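Local coordinates for putative transcriptional regulator, IclR family (PDB 3OBF), which probably acts as a DNA-binding transcription factor of the IclR family, this chain being its C-terminal, GAF-like regulatory domain without the DNA-binding part, at residues A[40-45]-A[145-150]; A[63-68]-A[100-105]. One frame throughout, in Å; residues are numbered along the deposited sequence. Where two conformers were deposited one is given.

Contact 1 of 2, residues A[40-45]-A[145-150]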
# COMPACT_ATOMS: atom_id res chain seq x y z
N ILE A 40 8.94 -10.18 1.96
CA ILE A 40 9.03 -11.58 2.37
C ILE A 40 8.07 -12.33 1.46
O ILE A 40 6.92 -11.96 1.37
CB ILE A 40 8.50 -11.80 3.79
CG1 ILE A 40 9.00 -10.74 4.78
CG2 ILE A 40 8.80 -13.30 4.29
CD1 ILE A 40 10.48 -10.89 5.09
N PRO A 41 8.52 -13.39 0.80
CA PRO A 41 7.55 -14.05 -0.11
C PRO A 41 6.53 -14.96 0.62
O PRO A 41 6.84 -15.52 1.68
CB PRO A 41 8.45 -14.92 -1.03
CG PRO A 41 9.62 -15.33 -0.09
CD PRO A 41 9.87 -13.98 0.71
N SER A 42 5.32 -15.06 0.06
CA SER A 42 4.32 -16.05 0.45
C SER A 42 4.95 -17.45 0.51
O SER A 42 5.80 -17.78 -0.31
CB SER A 42 3.19 -16.06 -0.59
OG SER A 42 2.24 -17.07 -0.31
N ARG A 43 4.52 -18.27 1.47
CA ARG A 43 5.00 -19.66 1.58
C ARG A 43 4.40 -20.51 0.46
O ARG A 43 4.76 -21.67 0.28
CB ARG A 43 4.63 -20.30 2.92
CG ARG A 43 3.13 -20.47 3.09
CD ARG A 43 2.73 -21.08 4.41
NE ARG A 43 1.27 -21.19 4.46
CZ ARG A 43 0.58 -22.18 3.91
NH1 ARG A 43 1.21 -23.19 3.28
NH2 ARG A 43 -0.74 -22.19 3.99
N HIS A 44 3.45 -19.94 -0.28
CA HIS A 44 2.93 -20.62 -1.44
C HIS A 44 2.58 -19.66 -2.55
O HIS A 44 1.43 -19.62 -3.00
CB HIS A 44 1.77 -21.59 -1.11
CG HIS A 44 0.60 -20.98 -0.38
ND1 HIS A 44 0.64 -19.76 0.25
CD2 HIS A 44 -0.64 -21.48 -0.14
CE1 HIS A 44 -0.52 -19.51 0.83
NE2 HIS A 44 -1.31 -20.54 0.60
N GLN A 45 3.56 -18.87 -2.99
CA GLN A 45 3.30 -17.96 -4.12
C GLN A 45 3.22 -18.72 -5.43
O GLN A 45 3.87 -19.76 -5.61
CB GLN A 45 4.31 -16.81 -4.22
CG GLN A 45 5.71 -17.09 -3.77
CD GLN A 45 6.69 -16.07 -4.31
OE1 GLN A 45 6.45 -14.86 -4.26
NE2 GLN A 45 7.80 -16.55 -4.84
N LYS A 145 -6.00 -13.19 -6.41
CA LYS A 145 -7.44 -13.05 -6.22
C LYS A 145 -8.16 -14.37 -5.98
O LYS A 145 -9.04 -14.43 -5.14
CB LYS A 145 -8.12 -12.27 -7.35
CG LYS A 145 -9.55 -11.81 -6.99
CD LYS A 145 -9.96 -10.53 -7.74
CE LYS A 145 -11.46 -10.27 -7.66
NZ LYS A 145 -12.02 -9.71 -8.95
N PHE A 146 -7.77 -15.43 -6.70
CA PHE A 146 -8.48 -16.71 -6.58
C PHE A 146 -8.67 -17.19 -5.12
O PHE A 146 -9.70 -17.79 -4.80
CB PHE A 146 -7.88 -17.81 -7.48
CG PHE A 146 -6.54 -18.31 -7.02
CD1 PHE A 146 -6.44 -19.27 -6.00
CD2 PHE A 146 -5.36 -17.85 -7.62
CE1 PHE A 146 -5.19 -19.73 -5.57
CE2 PHE A 146 -4.12 -18.32 -7.20
CZ PHE A 146 -4.03 -19.26 -6.17
N ARG A 147 -7.71 -16.91 -4.24
CA ARG A 147 -7.80 -17.48 -2.89
C ARG A 147 -8.24 -16.49 -1.85
O ARG A 147 -8.33 -16.82 -0.67
CB ARG A 147 -6.50 -18.21 -2.49
CG ARG A 147 -5.19 -17.43 -2.62
CD ARG A 147 -4.06 -18.19 -1.91
NE ARG A 147 -2.84 -17.39 -1.74
CZ ARG A 147 -1.65 -17.73 -2.22
NH1 ARG A 147 -1.50 -18.87 -2.91
NH2 ARG A 147 -0.59 -16.93 -2.02
N VAL A 148 -8.55 -15.28 -2.29
CA VAL A 148 -8.90 -14.20 -1.37
C VAL A 148 -10.27 -13.69 -1.73
O VAL A 148 -10.48 -13.15 -2.82
CB VAL A 148 -7.89 -12.99 -1.40
CG1 VAL A 148 -8.32 -11.93 -0.41
CG2 VAL A 148 -6.47 -13.44 -1.09
N SER A 149 -11.20 -13.87 -0.81
CA SER A 149 -12.54 -13.36 -0.91
C SER A 149 -12.54 -12.01 -0.21
O SER A 149 -11.56 -11.63 0.46
CB SER A 149 -13.49 -14.31 -0.18
OG SER A 149 -13.19 -14.31 1.20
N GLN A 150 -13.66 -11.29 -0.37
CA GLN A 150 -13.82 -10.00 0.29
C GLN A 150 -13.57 -10.09 1.80
O GLN A 150 -12.97 -9.19 2.38
CB GLN A 150 -15.19 -9.37 -0.02
CG GLN A 150 -15.25 -7.88 0.36
CD GLN A 150 -16.16 -7.06 -0.57
OE1 GLN A 150 -17.06 -7.59 -1.24
NE2 GLN A 150 -15.91 -5.74 -0.61
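His44 and Arg147 meet between two pieces of backbone without a shared strand or helix: 40-45 leaves the end of strand 34-40 as a loop, while 145-150 makes a short 3-10 turn, closed by Val148 N to Lys145 O, before helix 150-170. The long, flexible chain of Arg147 is what bridges them. It runs extended from CG to NE and lays its guanidinium flat on the imidazole of His44, planes 8° apart and centres 3.9 Å apart, with NH1 over the middle of the ring. Arg43 CZ lies over the other face, 4.1 Å above the ring plane, but only the Arg147 side is a stack. The torsion of His44, with CG between the backbone N and the carbonyl carbon (chi1 56°), lets both ring and carbonyl of one residue face Arg147: NH1 donates to His44 O at 3.0 Å, an N-H...O angle of 151°, the donor tilted from the carbonyl plane. Small and hydroxylated, Ser42 suits the turn 42-44. Its OG accepts from His44 N at 3.1 Å, an ST turn, and from His44 ND1 at 3.2 Å, which holds the ring against rotation; the hydroxyl donates to Gly21 O, serving as donor and acceptor. Arg147 NH2 comes within 3.3 Å of Ser42 OG and forms a salt bridge with Glu22. ND1 carries a proton, and the guanidinium groups over the ring's faces would probably disfavour a second one at NE2; the carboxylate of Glu22 would offset part of the positive charge gathered here.

Contact 2 of 2, residues A[63-68]-A[100-105]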
# COMPACT_ATOMS: atom_id res chain seq x y z
N SER A 63 -0.94 0.35 -2.53
CA SER A 63 0.27 1.07 -2.19
C SER A 63 0.23 2.52 -2.68
O SER A 63 0.63 3.47 -1.98
CB SER A 63 1.42 0.32 -2.86
OG SER A 63 2.66 0.83 -2.50
N VAL A 64 -0.25 2.69 -3.90
CA VAL A 64 -0.29 3.97 -4.58
C VAL A 64 -1.37 4.84 -3.90
O VAL A 64 -1.14 6.02 -3.64
CB VAL A 64 -0.53 3.80 -6.09
CG1 VAL A 64 -0.81 5.17 -6.77
CG2 VAL A 64 0.69 3.15 -6.72
N GLN A 65 -2.52 4.22 -3.57
CA GLN A 65 -3.60 4.93 -2.87
C GLN A 65 -3.10 5.53 -1.56
O GLN A 65 -3.36 6.72 -1.27
CB GLN A 65 -4.78 4.01 -2.56
CG GLN A 65 -5.64 3.62 -3.79
CD GLN A 65 -6.74 2.62 -3.42
OE1 GLN A 65 -7.65 2.93 -2.62
NE2 GLN A 65 -6.67 1.41 -3.99
N VAL A 66 -2.39 4.71 -0.78
CA VAL A 66 -1.86 5.12 0.53
C VAL A 66 -0.96 6.37 0.39
O VAL A 66 -1.16 7.37 1.09
CB VAL A 66 -1.09 3.96 1.16
CG1 VAL A 66 -0.26 4.40 2.34
CG2 VAL A 66 -2.05 2.89 1.56
N PHE A 67 -0.00 6.31 -0.53
CA PHE A 67 0.85 7.47 -0.73
C PHE A 67 0.13 8.71 -1.27
O PHE A 67 0.42 9.82 -0.87
CB PHE A 67 2.06 7.12 -1.62
CG PHE A 67 3.01 6.18 -0.98
CD1 PHE A 67 3.62 6.51 0.23
CD2 PHE A 67 3.29 4.96 -1.58
CE1 PHE A 67 4.51 5.63 0.85
CE2 PHE A 67 4.20 4.07 -0.95
CZ PHE A 67 4.81 4.42 0.26
N LEU A 68 -0.80 8.53 -2.19
CA LEU A 68 -1.52 9.70 -2.70
C LEU A 68 -2.40 10.37 -1.62
O LEU A 68 -2.67 11.57 -1.70
CB LEU A 68 -2.31 9.31 -3.95
CG LEU A 68 -1.48 8.99 -5.20
CD1 LEU A 68 -2.40 8.63 -6.36
CD2 LEU A 68 -0.64 10.16 -5.62
N LEU A 100 -12.15 10.72 -2.58
CA LEU A 100 -12.94 10.24 -1.44
C LEU A 100 -12.45 8.86 -1.03
O LEU A 100 -12.32 8.57 0.16
CB LEU A 100 -14.43 10.19 -1.78
CG LEU A 100 -15.46 9.59 -0.79
CD1 LEU A 100 -15.31 10.10 0.66
CD2 LEU A 100 -16.89 9.85 -1.26
N ARG A 101 -12.15 8.04 -2.03
CA ARG A 101 -11.61 6.70 -1.78
C ARG A 101 -10.30 6.77 -0.98
O ARG A 101 -10.02 5.93 -0.12
CB ARG A 101 -11.44 5.97 -3.11
CG ARG A 101 -11.37 4.49 -3.00
CD ARG A 101 -10.65 3.92 -4.23
NE ARG A 101 -10.29 2.51 -4.02
CZ ARG A 101 -10.88 1.47 -4.62
NH1 ARG A 101 -11.86 1.66 -5.49
NH2 ARG A 101 -10.46 0.25 -4.34
N LEU A 102 -9.51 7.81 -1.23
CA LEU A 102 -8.29 8.08 -0.47
C LEU A 102 -8.61 8.38 1.00
O LEU A 102 -8.08 7.73 1.91
CB LEU A 102 -7.47 9.20 -1.13
CG LEU A 102 -6.93 8.96 -2.55
CD1 LEU A 102 -5.95 10.03 -2.91
CD2 LEU A 102 -6.30 7.54 -2.72
N LYS A 103 -9.51 9.33 1.23
CA LYS A 103 -9.89 9.69 2.60
C LYS A 103 -10.47 8.50 3.35
O LYS A 103 -10.16 8.30 4.52
CB LYS A 103 -10.87 10.87 2.62
CG LYS A 103 -10.21 12.26 2.49
CD LYS A 103 -11.27 13.35 2.21
CE LYS A 103 -10.64 14.58 1.58
NZ LYS A 103 -11.51 15.08 0.49
N GLU A 104 -11.28 7.69 2.67
CA GLU A 104 -11.87 6.51 3.31
C GLU A 104 -10.80 5.51 3.75
O GLU A 104 -10.94 4.84 4.77
CB GLU A 104 -12.92 5.87 2.41
CG GLU A 104 -14.17 6.77 2.29
CD GLU A 104 -15.27 6.18 1.42
OE1 GLU A 104 -14.95 5.45 0.46
OE2 GLU A 104 -16.46 6.46 1.71
N SER A 105 -9.72 5.44 3.00
CA SER A 105 -8.68 4.50 3.33
C SER A 105 -7.94 4.94 4.59
O SER A 105 -7.59 4.11 5.42
CB SER A 105 -7.74 4.29 2.14
OG SER A 105 -6.97 5.45 1.90
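Leu102 fills the close part of this helix pair, its two methyls against backbone and CB atoms of helix 62-69. The segments cross almost at right angles (-89°), their axes 9.2 Å apart, and Gln65 and Leu102 lie nearest, CA to CA 6.1 Å. Branched and apolar, Leu102 spans Gln65 and Leu68, one turn apart on the same face: CD2 rests 3.4 Å from Gln65 O and also meets Gln65 CB, while CD1 touches Leu68 CB at 3.9 Å. Toward partly exposed Arg101 the contact is polar and less buried. CG of Arg101 stands opposite the backbone N (chi1 -160°), and the extended chain brings NE 3.0 Å from Gln65 OE1; the oxygen lies near the guanidinium plane, but NE stands above the carbonyl plane, off the lone pairs. Glutamine suits the place: NE2 also donates to Leu60 O and Val112 O. An alanine here would remove the amide, and Arg101 NE is likely to lose its acceptor and Leu60 O its NE2 donor, while Val112 O would keep Arg101. Arg101 NH2 also bonds Val112 O and Glu116, tying helix 92-108 to strand 111-114, while Val66 and Phe67 pack helix 62-69 onto strand 135-144.

How the contacts relate
Contact 2 is nested within the long chain loop that contact 1 closes, yet the two do not touch: their centres are 22 Å apart, their nearest atoms about 9 Å, and they lie on opposite sides of the chain's centre. Contact 1 joins loops at the ends of strands 34-40 and 135-144, whereas contact 2 brings together two of the three helices that follow strand 55-56 and precede strand 111-114 in the chain. What connects them is the antiparallel sheet: strand 135-144 leads into 145-150 and also supports helix 62-69. One is a partly buried, charged junction at strand ends, and the other a buried crossing of helices 62-69 and 92-108 beside the sheet.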